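PDB 3JTX: aminotransferase from Neisseria meningitidis Z2491, which probably catalyses pyridoxal-phosphate-dependent transfer of an amino group between an amino acid and a 2-oxo acid, as class I and II aminotransferases do. Local coordinates for residues 131-136 with 173-178; 152-157 with 370-375; 212-215 with 219-222; 305-310 with 321-326. One frame throughout, in Å; residues are numbered along the deposited sequence.

Interaction 1 lies on the mixed seven-stranded sheet, about 7 Å from the centre of the chain, where helix 131-139 packs on strand 169-175. Along the chain it interlocks with interaction 2, their centres 15 Å apart. Interactions 3 and 4 follow one another within the span of interaction 2. They touch through I213 with S326 and F215 with F307, their centres 13 Å apart. P177 of interaction 1 packs on both P220 and A325. Interaction 2 ties its loop to strand 372-376, and interaction 4 packs loop 321-326 on helix 294-314. The contacts thus run from the sheet core, beside D207 and the probable cofactor site, out to the C-terminal part.

Interaction 1 (131-136 with 173-178); sequences QIYEGA and FVCSPN
Y133, on helix 131-139, lays its ring over that of F173, on strand 169-175, in an offset stack: centroids 4.3 Å apart, planes 14° from parallel. Y133 CD1 lies above the centre of the F173 ring, while F173 CG meets the Y133 ring toward its rim. A CH-pi contact extends the stack: F173 CB stands over the face of the Y133 ring, 4.2 Å from its centroid. Apolar packing continues at the root of the tyrosine, where Y133 CB is 3.6 Å from F173 CE2. At the other end the contact changes character. C175 meets the tyrosine at the ring edge, its CB 3.3 Å from Y133 OH. With SG anti to the C175 backbone N (chi1 -175°), the sulfur also lies beside the hydroxyl, Y133 OH to C175 SG being 3.4 Å. The polar partner of Y133 OH is D207 OD2, a hydrogen bond that fixes where the phenol ends. Helix and strand segments run nearly antiparallel, 167° between axes 10.6 Å apart, as in an alpha/beta layer. D207 probably pairs with the pyridine nitrogen of the cofactor carried by K245, as in fold-type I aminotransferases, which would make Y133 a second-shell residue of that site.

Interaction 2 (152-157 with 370-375); sequences PSFNPD and EGYVRI
F154 points the edge of its ring at the face of Y372 in an offset edge-to-face pair, with centroids 5.7 Å apart and planes at 84°. The two side chains come from opposite directions and meet at their far ends: F154 CZ is 3.8 Å from Y372 OH, and F154 CE1 is 4.0 Å from Y372 CZ. The displacement shifts the edge toward the hydroxyl end of Y372, which F154 CE1 approaches obliquely. W330 completes an aromatic group, stacked on Y372 and edge-to-face with F154. One step further out, an ST turn shapes the loop: N155 N donates to S153 OG at 3.0 Å, nearly straight at 170°, bracketing F154. F154 itself has a left-handed backbone conformation, and S153 O is hydrogen-bonded to S183 OG. On the other side, strand pairing of Y372 with G356 and V373 with L331 fixes the tyrosine. Two residues on, R374 is held by N179 and H36 and forms a salt bridge to a bound MES sulfonate, consistent with a carboxylate-binding arginine. Strand 372-376 lies between strands 328-332 and 354-355, and loop 152-157, leading from strand 143-148 to helix 163-167, reaches it through F154.

Interaction 3 (212-215 with 219-222); sequences EIYF and KPLG
K219 NZ, carried past the ring of Y214, has two oxygen partners, R82 O through a weak hydrogen bond and a glycerol that probably came from the crystallisation liquor. The lysine chain runs alongside the tyrosine, pointing the same way, so its methylenes follow the aromatic ring. K219 CG is 3.6 Å from Y214 CZ, and K219 CD is 3.5 Å from Y214 OH; the chain bends about the CG-CD bond itself (chi3 -60°), between the two atoms that touch the phenol end. At the base of the lysine, K219 CA stands almost exactly on the ring normal, 4° off it and 4.0 Å from the Y214 centroid, a CH-pi contact over the face. P220 CD is 3.5 Å from Y214 CD2 and 3.6 Å from Y214 CB, approaching the ring obliquely. Y214 takes the crowded position at chi1 (60°), its CG between the backbone N and the carbonyl carbon, which turns the ring toward K219 and P220. Outside the pair, R82 links both segments: its NE forms a salt bridge with E212 OE2, and its NH2 bonds P220 O. The C-H groups that meet the ring, K219 CA and P220 CD, sit next to amide nitrogens and are probably slightly positive, so dispersion with a modest electrostatic share should hold the two ends of this loop together.

Interaction 4 (305-310 with 321-326); sequences EKFERV and KLPDAS
F307 has its CG anti to the carbonyl carbon (chi1 -85°), which sends the ring off helix 294-314 toward L322 and P323, while L322 turns its CG anti to the backbone N (chi1 -165°) and brings CD1 back to the root of the phenylalanine. L322 CD1 is 3.7 Å from F307 CB and 3.8 Å from F307 CD1. P323 comes from the opposite direction: its CD is 3.6 Å from F307 CE1, and its CG is 3.7 Å from the same atom. Further along the ring, F307 CZ lies 3.8 Å from S326 O. All three partners meet the ring obliquely. The contact folds loop 321-326 back on the helix it follows, just before strand 328-332; in class I aminotransferases a long helix in this part of the chain leads from the large domain to the small one, and helix 294-314 probably does the same. The loop is further fixed at S326, whose OG donates to A325 O at 2.7 Å, in the carbonyl plane and on a lone pair, and accepts from Y328 N. F215 meets the F307 ring with planes at about 55°, and I329 and L377 also pack on F307.

Interaction 1 (131-136 with 173-178)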
loop_
_atom_site.group_PDB
_atom_site.type_symbol
_atom_site.label_atom_id
_atom_site.label_comp_id
_atom_site.label_asym_id
_atom_site.label_seq_id
_atom_site.Cartn_x
_atom_site.Cartn_y
_atom_site.Cartn_z
ATOM N N GLN A 131 14.403 -4.774 9.764
ATOM C CA GLN A 131 13.898 -3.416 10.064
ATOM C C GLN A 131 12.389 -3.291 10.285
ATOM O O GLN A 131 11.948 -2.705 11.289
ATOM C CB GLN A 131 14.332 -2.460 8.910
ATOM C CG GLN A 131 13.814 -2.906 7.444
ATOM C CD GLN A 131 14.884 -2.833 6.315
ATOM O OE1 GLN A 131 14.599 -2.420 5.173
ATOM N NE2 GLN A 131 16.100 -3.231 6.634
ATOM N N ILE A 132 11.594 -3.851 9.367
ATOM C CA ILE A 132 10.133 -3.716 9.393
ATOM C C ILE A 132 9.543 -4.278 10.687
ATOM O O ILE A 132 8.597 -3.733 11.217
ATOM C CB ILE A 132 9.458 -4.415 8.167
ATOM C CG1 ILE A 132 9.736 -3.640 6.879
ATOM C CG2 ILE A 132 7.953 -4.548 8.372
ATOM C CD1 ILE A 132 9.273 -2.207 6.915
ATOM N N TYR A 133 10.131 -5.364 11.216
ATOM C CA TYR A 133 9.587 -5.971 12.445
ATOM C C TYR A 133 9.569 -4.945 13.587
ATOM O O TYR A 133 8.585 -4.832 14.326
ATOM C CB TYR A 133 10.349 -7.235 12.892
ATOM C CG TYR A 133 10.592 -8.280 11.825
ATOM C CD1 TYR A 133 9.812 -8.346 10.661
ATOM C CD2 TYR A 133 11.616 -9.214 11.973
ATOM C CE1 TYR A 133 10.074 -9.295 9.673
ATOM C CE2 TYR A 133 11.856 -10.177 10.997
ATOM C CZ TYR A 133 11.095 -10.202 9.859
ATOM O OH TYR A 133 11.391 -11.120 8.891
ATOM N N GLU A 134 10.659 -4.200 13.717
ATOM C CA GLU A 134 10.779 -3.187 14.760
ATOM C C GLU A 134 9.867 -1.992 14.487
ATOM O O GLU A 134 9.112 -1.564 15.351
ATOM C CB GLU A 134 12.222 -2.709 14.852
ATOM C CG GLU A 134 12.411 -1.605 15.880
ATOM C CD GLU A 134 13.775 -0.932 15.784
ATOM O OE1 GLU A 134 14.265 -0.638 14.661
ATOM O OE2 GLU A 134 14.334 -0.673 16.857
ATOM N N GLY A 135 9.943 -1.443 13.278
ATOM C CA GLY A 135 9.134 -0.279 12.938
ATOM C C GLY A 135 7.643 -0.526 13.060
ATOM O O GLY A 135 6.910 0.306 13.593
ATOM N N ALA A 136 7.189 -1.666 12.551
ATOM C CA ALA A 136 5.764 -1.994 12.533
ATOM C C ALA A 136 5.229 -2.091 13.955
ATOM O O ALA A 136 4.161 -1.562 14.273
ATOM C CB ALA A 136 5.530 -3.323 11.765
ATOM N N PHE A 173 7.440 -13.027 15.181
ATOM C CA PHE A 173 7.991 -13.131 13.815
ATOM C C PHE A 173 9.005 -14.275 13.719
ATOM O O PHE A 173 9.819 -14.463 14.628
ATOM C CB PHE A 173 8.753 -11.871 13.426
ATOM C CG PHE A 173 7.894 -10.677 13.192
ATOM C CD1 PHE A 173 7.093 -10.603 12.071
ATOM C CD2 PHE A 173 7.914 -9.614 14.080
ATOM C CE1 PHE A 173 6.305 -9.483 11.838
ATOM C CE2 PHE A 173 7.134 -8.483 13.844
ATOM C CZ PHE A 173 6.337 -8.430 12.722
ATOM N N VAL A 174 8.952 -15.018 12.623
ATOM C CA VAL A 174 10.030 -15.921 12.208
ATOM C C VAL A 174 10.511 -15.483 10.820
ATOM O O VAL A 174 9.712 -15.129 9.966
ATOM C CB VAL A 174 9.560 -17.398 12.174
ATOM C CG1 VAL A 174 10.644 -18.314 11.546
ATOM C CG2 VAL A 174 9.180 -17.870 13.559
ATOM N N CYS A 175 11.822 -15.437 10.611
ATOM C CA CYS A 175 12.367 -15.104 9.301
ATOM C C CYS A 175 13.183 -16.307 8.851
ATOM O O CYS A 175 14.244 -16.587 9.419
ATOM C CB CYS A 175 13.223 -13.840 9.364
ATOM S SG CYS A 175 13.818 -13.272 7.745
ATOM N N SER A 176 12.660 -17.039 7.868
ATOM C CA SER A 176 13.220 -18.335 7.462
ATOM C C SER A 176 13.045 -18.578 5.969
ATOM O O SER A 176 11.913 -18.695 5.512
ATOM C CB SER A 176 12.541 -19.462 8.234
ATOM O OG SER A 176 13.138 -20.716 7.937
ATOM N N PRO A 177 14.152 -18.638 5.194
ATOM C CA PRO A 177 15.553 -18.417 5.602
ATOM C C PRO A 177 15.776 -17.053 6.226
ATOM O O PRO A 177 15.165 -16.073 5.799
ATOM C CB PRO A 177 16.329 -18.501 4.284
ATOM C CG PRO A 177 15.466 -19.347 3.404
ATOM C CD PRO A 177 14.055 -19.048 3.779
ATOM N N ASN A 178 16.683 -16.982 7.193
ATOM C CA ASN A 178 16.898 -15.752 7.930
ATOM C C ASN A 178 17.803 -14.761 7.191
ATOM O O ASN A 178 18.756 -15.139 6.508
ATOM C CB ASN A 178 17.485 -16.068 9.304
ATOM C CG ASN A 178 17.561 -14.851 10.189
ATOM O OD1 ASN A 178 18.609 -14.196 10.281
ATOM N ND2 ASN A 178 16.454 -14.534 10.847
#

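Interaction 2 (152-157 with 370-375)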
loop_
_atom_site.group_PDB
_atom_site.type_symbol
_atom_site.label_atom_id
_atom_site.label_comp_id
_atom_site.label_asym_id
_atom_site.label_seq_id
_atom_site.Cartn_x
_atom_site.Cartn_y
_atom_site.Cartn_z
ATOM N N PRO A 152 26.021 -21.899 16.923
ATOM C CA PRO A 152 26.197 -22.184 15.482
ATOM C C PRO A 152 24.915 -22.338 14.646
ATOM O O PRO A 152 24.988 -22.274 13.425
ATOM C CB PRO A 152 26.958 -23.516 15.483
ATOM C CG PRO A 152 26.480 -24.211 16.735
ATOM C CD PRO A 152 26.216 -23.111 17.748
ATOM N N SER A 153 23.768 -22.569 15.276
ATOM C CA SER A 153 22.518 -22.760 14.528
ATOM C C SER A 153 21.923 -21.432 14.033
ATOM O O SER A 153 21.320 -21.380 12.955
ATOM C CB SER A 153 21.484 -23.471 15.402
ATOM O OG SER A 153 20.922 -22.576 16.362
ATOM N N PHE A 154 22.109 -20.381 14.832
ATOM C CA PHE A 154 21.434 -19.084 14.670
ATOM C C PHE A 154 19.897 -19.179 14.756
ATOM O O PHE A 154 19.201 -18.277 14.297
ATOM C CB PHE A 154 21.891 -18.357 13.388
ATOM C CG PHE A 154 23.374 -18.188 13.294
ATOM C CD1 PHE A 154 24.011 -17.165 13.970
ATOM C CD2 PHE A 154 24.138 -19.080 12.557
ATOM C CE1 PHE A 154 25.388 -17.023 13.915
ATOM C CE2 PHE A 154 25.520 -18.947 12.487
ATOM C CZ PHE A 154 26.145 -17.917 13.162
ATOM N N ASN A 155 19.373 -20.248 15.369
ATOM C CA ASN A 155 17.942 -20.308 15.691
ATOM C C ASN A 155 17.645 -19.381 16.866
ATOM O O ASN A 155 18.523 -19.144 17.683
ATOM C CB ASN A 155 17.509 -21.727 16.060
ATOM C CG ASN A 155 17.736 -22.728 14.937
ATOM O OD1 ASN A 155 18.098 -23.881 15.190
ATOM N ND2 ASN A 155 17.542 -22.300 13.706
ATOM N N PRO A 156 16.404 -18.853 16.956
ATOM C CA PRO A 156 16.028 -17.949 18.055
ATOM C C PRO A 156 16.044 -18.611 19.431
ATOM O O PRO A 156 15.589 -19.738 19.564
ATOM C CB PRO A 156 14.591 -17.535 17.708
ATOM C CG PRO A 156 14.373 -17.945 16.289
ATOM C CD PRO A 156 15.277 -19.098 16.040
ATOM N N ASP A 157 16.558 -17.898 20.435
ATOM C CA ASP A 157 16.587 -18.368 21.818
ATOM C C ASP A 157 15.372 -17.841 22.576
ATOM O O ASP A 157 15.404 -16.770 23.189
ATOM C CB ASP A 157 17.880 -17.929 22.511
ATOM C CG ASP A 157 18.053 -18.550 23.887
ATOM O OD1 ASP A 157 17.127 -19.217 24.385
ATOM O OD2 ASP A 157 19.135 -18.375 24.474
ATOM N N GLU A 370 27.157 -8.189 16.776
ATOM C CA GLU A 370 28.582 -7.881 16.941
ATOM C C GLU A 370 29.439 -9.094 16.621
ATOM O O GLU A 370 29.088 -10.224 16.970
ATOM C CB GLU A 370 28.898 -7.448 18.364
ATOM C CG GLU A 370 28.512 -6.037 18.699
ATOM C CD GLU A 370 28.998 -5.608 20.087
ATOM O OE1 GLU A 370 29.823 -6.330 20.685
ATOM O OE2 GLU A 370 28.541 -4.547 20.566
ATOM N N GLY A 371 30.565 -8.864 15.949
ATOM C CA GLY A 371 31.487 -9.951 15.633
ATOM C C GLY A 371 31.204 -10.650 14.317
ATOM O O GLY A 371 31.890 -11.618 13.976
ATOM N N TYR A 372 30.212 -10.151 13.574
ATOM C CA TYR A 372 29.840 -10.669 12.255
ATOM C C TYR A 372 29.679 -9.530 11.279
ATOM O O TYR A 372 29.361 -8.431 11.690
ATOM C CB TYR A 372 28.498 -11.406 12.327
ATOM C CG TYR A 372 28.598 -12.712 13.061
ATOM C CD1 TYR A 372 28.888 -13.890 12.382
ATOM C CD2 TYR A 372 28.424 -12.770 14.437
ATOM C CE1 TYR A 372 29.004 -15.097 13.057
ATOM C CE2 TYR A 372 28.531 -13.985 15.125
ATOM C CZ TYR A 372 28.831 -15.136 14.427
ATOM O OH TYR A 372 28.952 -16.338 15.099
ATOM N N VAL A 373 29.909 -9.805 9.991
ATOM C CA VAL A 373 29.495 -8.906 8.924
ATOM C C VAL A 373 28.580 -9.653 7.970
ATOM O O VAL A 373 28.773 -10.850 7.703
ATOM C CB VAL A 373 30.698 -8.282 8.143
ATOM C CG1 VAL A 373 31.523 -7.399 9.050
ATOM C CG2 VAL A 373 31.594 -9.372 7.465
ATOM N N ARG A 374 27.564 -8.960 7.471
ATOM C CA ARG A 374 26.744 -9.512 6.419
ATOM C C ARG A 374 27.354 -9.193 5.047
ATOM O O ARG A 374 27.651 -8.046 4.733
ATOM C CB ARG A 374 25.299 -9.005 6.500
ATOM C CG ARG A 374 24.357 -9.823 5.647
ATOM C CD ARG A 374 23.017 -9.197 5.543
ATOM N NE ARG A 374 23.026 -7.940 4.826
ATOM C CZ ARG A 374 21.966 -7.141 4.703
ATOM N NH1 ARG A 374 20.802 -7.482 5.237
ATOM N NH2 ARG A 374 22.057 -6.008 4.021
ATOM N N ILE A 375 27.542 -10.238 4.242
ATOM C CA ILE A 375 27.990 -10.126 2.853
ATOM C C ILE A 375 26.888 -10.695 1.965
ATOM O O ILE A 375 26.448 -11.826 2.189
ATOM C CB ILE A 375 29.290 -10.964 2.632
ATOM C CG1 ILE A 375 30.435 -10.420 3.475
ATOM C CG2 ILE A 375 29.705 -10.972 1.189
ATOM C CD1 ILE A 375 31.635 -11.399 3.631
#

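Interaction 3 (212-215 with 219-222)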
loop_
_atom_site.group_PDB
_atom_site.type_symbol
_atom_site.label_atom_id
_atom_site.label_comp_id
_atom_site.label_asym_id
_atom_site.label_seq_id
_atom_site.Cartn_x
_atom_site.Cartn_y
_atom_site.Cartn_z
ATOM N N GLU A 212 13.215 -19.601 -1.995
ATOM C CA GLU A 212 13.680 -20.173 -3.268
ATOM C C GLU A 212 15.162 -19.996 -3.528
ATOM O O GLU A 212 15.655 -20.480 -4.531
ATOM C CB GLU A 212 12.893 -19.593 -4.450
ATOM C CG GLU A 212 11.394 -19.754 -4.297
ATOM C CD GLU A 212 11.049 -21.170 -3.934
ATOM O OE1 GLU A 212 11.257 -22.045 -4.794
ATOM O OE2 GLU A 212 10.640 -21.415 -2.775
ATOM N N ILE A 213 15.875 -19.310 -2.635
ATOM C CA ILE A 213 17.317 -19.141 -2.790
ATOM C C ILE A 213 18.007 -20.165 -1.882
ATOM O O ILE A 213 18.180 -19.930 -0.676
ATOM C CB ILE A 213 17.778 -17.689 -2.473
ATOM C CG1 ILE A 213 16.901 -16.648 -3.208
ATOM C CG2 ILE A 213 19.231 -17.523 -2.826
ATOM C CD1 ILE A 213 16.809 -16.811 -4.701
ATOM N N TYR A 214 18.369 -21.303 -2.482
ATOM C CA TYR A 214 18.937 -22.441 -1.761
ATOM C C TYR A 214 19.880 -23.238 -2.655
ATOM O O TYR A 214 19.991 -22.968 -3.850
ATOM C CB TYR A 214 17.825 -23.356 -1.202
ATOM C CG TYR A 214 16.888 -23.970 -2.240
ATOM C CD1 TYR A 214 17.246 -25.113 -2.948
ATOM C CD2 TYR A 214 15.639 -23.418 -2.491
ATOM C CE1 TYR A 214 16.386 -25.682 -3.896
ATOM C CE2 TYR A 214 14.775 -23.969 -3.440
ATOM C CZ TYR A 214 15.159 -25.111 -4.139
ATOM O OH TYR A 214 14.316 -25.689 -5.077
ATOM N N PHE A 215 20.534 -24.235 -2.068
ATOM C CA PHE A 215 21.621 -24.955 -2.710
ATOM C C PHE A 215 21.348 -26.445 -2.831
ATOM O O PHE A 215 20.586 -27.019 -2.048
ATOM C CB PHE A 215 22.915 -24.711 -1.917
ATOM C CG PHE A 215 23.081 -23.278 -1.509
ATOM C CD1 PHE A 215 23.281 -22.297 -2.469
ATOM C CD2 PHE A 215 22.958 -22.900 -0.183
ATOM C CE1 PHE A 215 23.374 -20.958 -2.117
ATOM C CE2 PHE A 215 23.049 -21.567 0.179
ATOM C CZ PHE A 215 23.256 -20.591 -0.787
ATOM N N LYS A 219 15.717 -27.878 -0.279
ATOM C CA LYS A 219 14.657 -26.876 -0.222
ATOM C C LYS A 219 14.315 -26.517 1.224
ATOM O O LYS A 219 14.099 -27.411 2.034
ATOM C CB LYS A 219 13.399 -27.392 -0.937
ATOM C CG LYS A 219 13.635 -27.866 -2.350
ATOM C CD LYS A 219 12.382 -27.926 -3.197
ATOM C CE LYS A 219 11.329 -28.847 -2.642
ATOM N NZ LYS A 219 10.356 -29.264 -3.706
ATOM N N PRO A 220 14.288 -25.211 1.562
ATOM C CA PRO A 220 13.934 -24.858 2.935
ATOM C C PRO A 220 12.511 -25.254 3.320
ATOM O O PRO A 220 11.558 -25.031 2.561
ATOM C CB PRO A 220 14.050 -23.326 2.957
ATOM C CG PRO A 220 14.997 -22.990 1.842
ATOM C CD PRO A 220 14.893 -24.085 0.823
ATOM N N LEU A 221 12.396 -25.829 4.508
ATOM C CA LEU A 221 11.128 -26.058 5.163
ATOM C C LEU A 221 10.410 -24.720 5.374
ATOM O O LEU A 221 11.036 -23.709 5.743
ATOM C CB LEU A 221 11.391 -26.741 6.514
ATOM C CG LEU A 221 10.244 -27.061 7.483
ATOM C CD1 LEU A 221 9.244 -28.081 6.899
ATOM C CD2 LEU A 221 10.829 -27.586 8.821
ATOM N N GLY A 222 9.103 -24.711 5.117
ATOM C CA GLY A 222 8.265 -23.542 5.359
ATOM C C GLY A 222 7.330 -23.781 6.545
ATOM O O GLY A 222 7.127 -24.921 6.983
#

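Interaction 4 (305-310 with 321-326)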
loop_
_atom_site.group_PDB
_atom_site.type_symbol
_atom_site.label_atom_id
_atom_site.label_comp_id
_atom_site.label_asym_id
_atom_site.label_seq_id
_atom_site.Cartn_x
_atom_site.Cartn_y
_atom_site.Cartn_z
ATOM N N GLU A 305 26.441 -20.977 -8.115
ATOM C CA GLU A 305 27.776 -20.843 -8.704
ATOM C C GLU A 305 28.618 -19.908 -7.841
ATOM O O GLU A 305 29.753 -20.210 -7.504
ATOM C CB GLU A 305 27.657 -20.308 -10.134
ATOM C CG GLU A 305 28.974 -20.146 -10.865
ATOM C CD GLU A 305 28.831 -19.502 -12.250
ATOM O OE1 GLU A 305 27.748 -18.939 -12.565
ATOM O OE2 GLU A 305 29.826 -19.545 -13.009
ATOM N N LYS A 306 28.041 -18.778 -7.441
ATOM C CA LYS A 306 28.769 -17.829 -6.610
ATOM C C LYS A 306 29.249 -18.459 -5.293
ATOM O O LYS A 306 30.418 -18.329 -4.930
ATOM C CB LYS A 306 27.901 -16.602 -6.292
ATOM C CG LYS A 306 27.510 -15.775 -7.513
ATOM C CD LYS A 306 26.653 -14.581 -7.123
ATOM C CE LYS A 306 25.643 -14.202 -8.203
ATOM N NZ LYS A 306 24.887 -12.974 -7.803
ATOM N N PHE A 307 28.337 -19.119 -4.577
ATOM C CA PHE A 307 28.657 -19.714 -3.276
ATOM C C PHE A 307 29.662 -20.859 -3.412
ATOM O O PHE A 307 30.552 -20.997 -2.580
ATOM C CB PHE A 307 27.398 -20.221 -2.572
ATOM C CG PHE A 307 26.672 -19.166 -1.789
ATOM C CD1 PHE A 307 26.996 -18.924 -0.465
ATOM C CD2 PHE A 307 25.675 -18.421 -2.375
ATOM C CE1 PHE A 307 26.330 -17.956 0.263
ATOM C CE2 PHE A 307 24.995 -17.453 -1.660
ATOM C CZ PHE A 307 25.327 -17.220 -0.328
ATOM N N GLU A 308 29.495 -21.676 -4.457
ATOM C CA GLU A 308 30.384 -22.790 -4.730
ATOM C C GLU A 308 31.840 -22.357 -4.823
ATOM O O GLU A 308 32.722 -23.092 -4.411
ATOM C CB GLU A 308 30.005 -23.475 -6.045
ATOM C CG GLU A 308 29.004 -24.562 -5.882
ATOM C CD GLU A 308 28.542 -25.145 -7.210
ATOM O OE1 GLU A 308 29.002 -24.674 -8.286
ATOM O OE2 GLU A 308 27.703 -26.071 -7.161
ATOM N N ARG A 309 32.075 -21.165 -5.371
ATOM C CA ARG A 309 33.422 -20.647 -5.563
ATOM C C ARG A 309 33.902 -19.802 -4.379
ATOM O O ARG A 309 35.065 -19.899 -3.981
ATOM C CB ARG A 309 33.478 -19.853 -6.863
ATOM C CG ARG A 309 33.114 -20.712 -8.076
ATOM C CD ARG A 309 33.232 -19.967 -9.395
ATOM N NE ARG A 309 34.601 -19.515 -9.653
ATOM C CZ ARG A 309 34.956 -18.636 -10.595
ATOM N NH1 ARG A 309 34.051 -18.110 -11.420
ATOM N NH2 ARG A 309 36.233 -18.287 -10.713
ATOM N N VAL A 310 33.003 -19.006 -3.799
ATOM C CA VAL A 310 33.355 -18.093 -2.710
ATOM C C VAL A 310 33.630 -18.801 -1.373
ATOM O O VAL A 310 34.579 -18.450 -0.671
ATOM C CB VAL A 310 32.258 -16.998 -2.514
ATOM C CG1 VAL A 310 32.485 -16.220 -1.235
ATOM C CG2 VAL A 310 32.203 -16.070 -3.716
ATOM N N LYS A 321 30.921 -21.543 6.589
ATOM C CA LYS A 321 30.359 -22.648 5.811
ATOM C C LYS A 321 29.189 -22.149 4.978
ATOM O O LYS A 321 28.692 -21.054 5.198
ATOM C CB LYS A 321 29.902 -23.779 6.745
ATOM C CG LYS A 321 28.738 -23.409 7.672
ATOM N N LEU A 322 28.761 -22.954 4.014
ATOM C CA LEU A 322 27.585 -22.637 3.209
ATOM C C LEU A 322 26.397 -22.399 4.142
ATOM O O LEU A 322 26.173 -23.182 5.039
ATOM C CB LEU A 322 27.291 -23.814 2.289
ATOM C CG LEU A 322 26.344 -23.659 1.110
ATOM C CD1 LEU A 322 26.871 -22.685 0.080
ATOM C CD2 LEU A 322 26.174 -25.045 0.490
ATOM N N PRO A 323 25.648 -21.297 3.961
ATOM C CA PRO A 323 24.449 -21.124 4.790
ATOM C C PRO A 323 23.341 -22.113 4.409
ATOM O O PRO A 323 23.462 -22.810 3.382
ATOM C CB PRO A 323 24.030 -19.693 4.487
ATOM C CG PRO A 323 24.496 -19.462 3.094
ATOM C CD PRO A 323 25.770 -20.251 2.933
ATOM N N ASP A 324 22.279 -22.188 5.216
ATOM C CA ASP A 324 21.165 -23.108 4.913
ATOM C C ASP A 324 20.502 -22.668 3.606
ATOM O O ASP A 324 20.094 -23.498 2.783
ATOM C CB ASP A 324 20.094 -23.134 6.024
ATOM C CG ASP A 324 20.582 -23.739 7.349
ATOM O OD1 ASP A 324 21.636 -24.401 7.391
ATOM O OD2 ASP A 324 19.878 -23.559 8.371
ATOM N N ALA A 325 20.357 -21.358 3.454
ATOM C CA ALA A 325 19.721 -20.750 2.281
ATOM C C ALA A 325 19.975 -19.235 2.283
ATOM O O ALA A 325 20.730 -18.738 3.113
ATOM C CB ALA A 325 18.205 -21.067 2.260
ATOM N N SER A 326 19.320 -18.509 1.377
ATOM C CA SER A 326 19.511 -17.060 1.161
ATOM C C SER A 326 20.797 -16.781 0.383
ATOM O O SER A 326 21.574 -17.699 0.117
ATOM C CB SER A 326 19.497 -16.238 2.452
ATOM O OG SER A 326 20.808 -16.066 2.984
#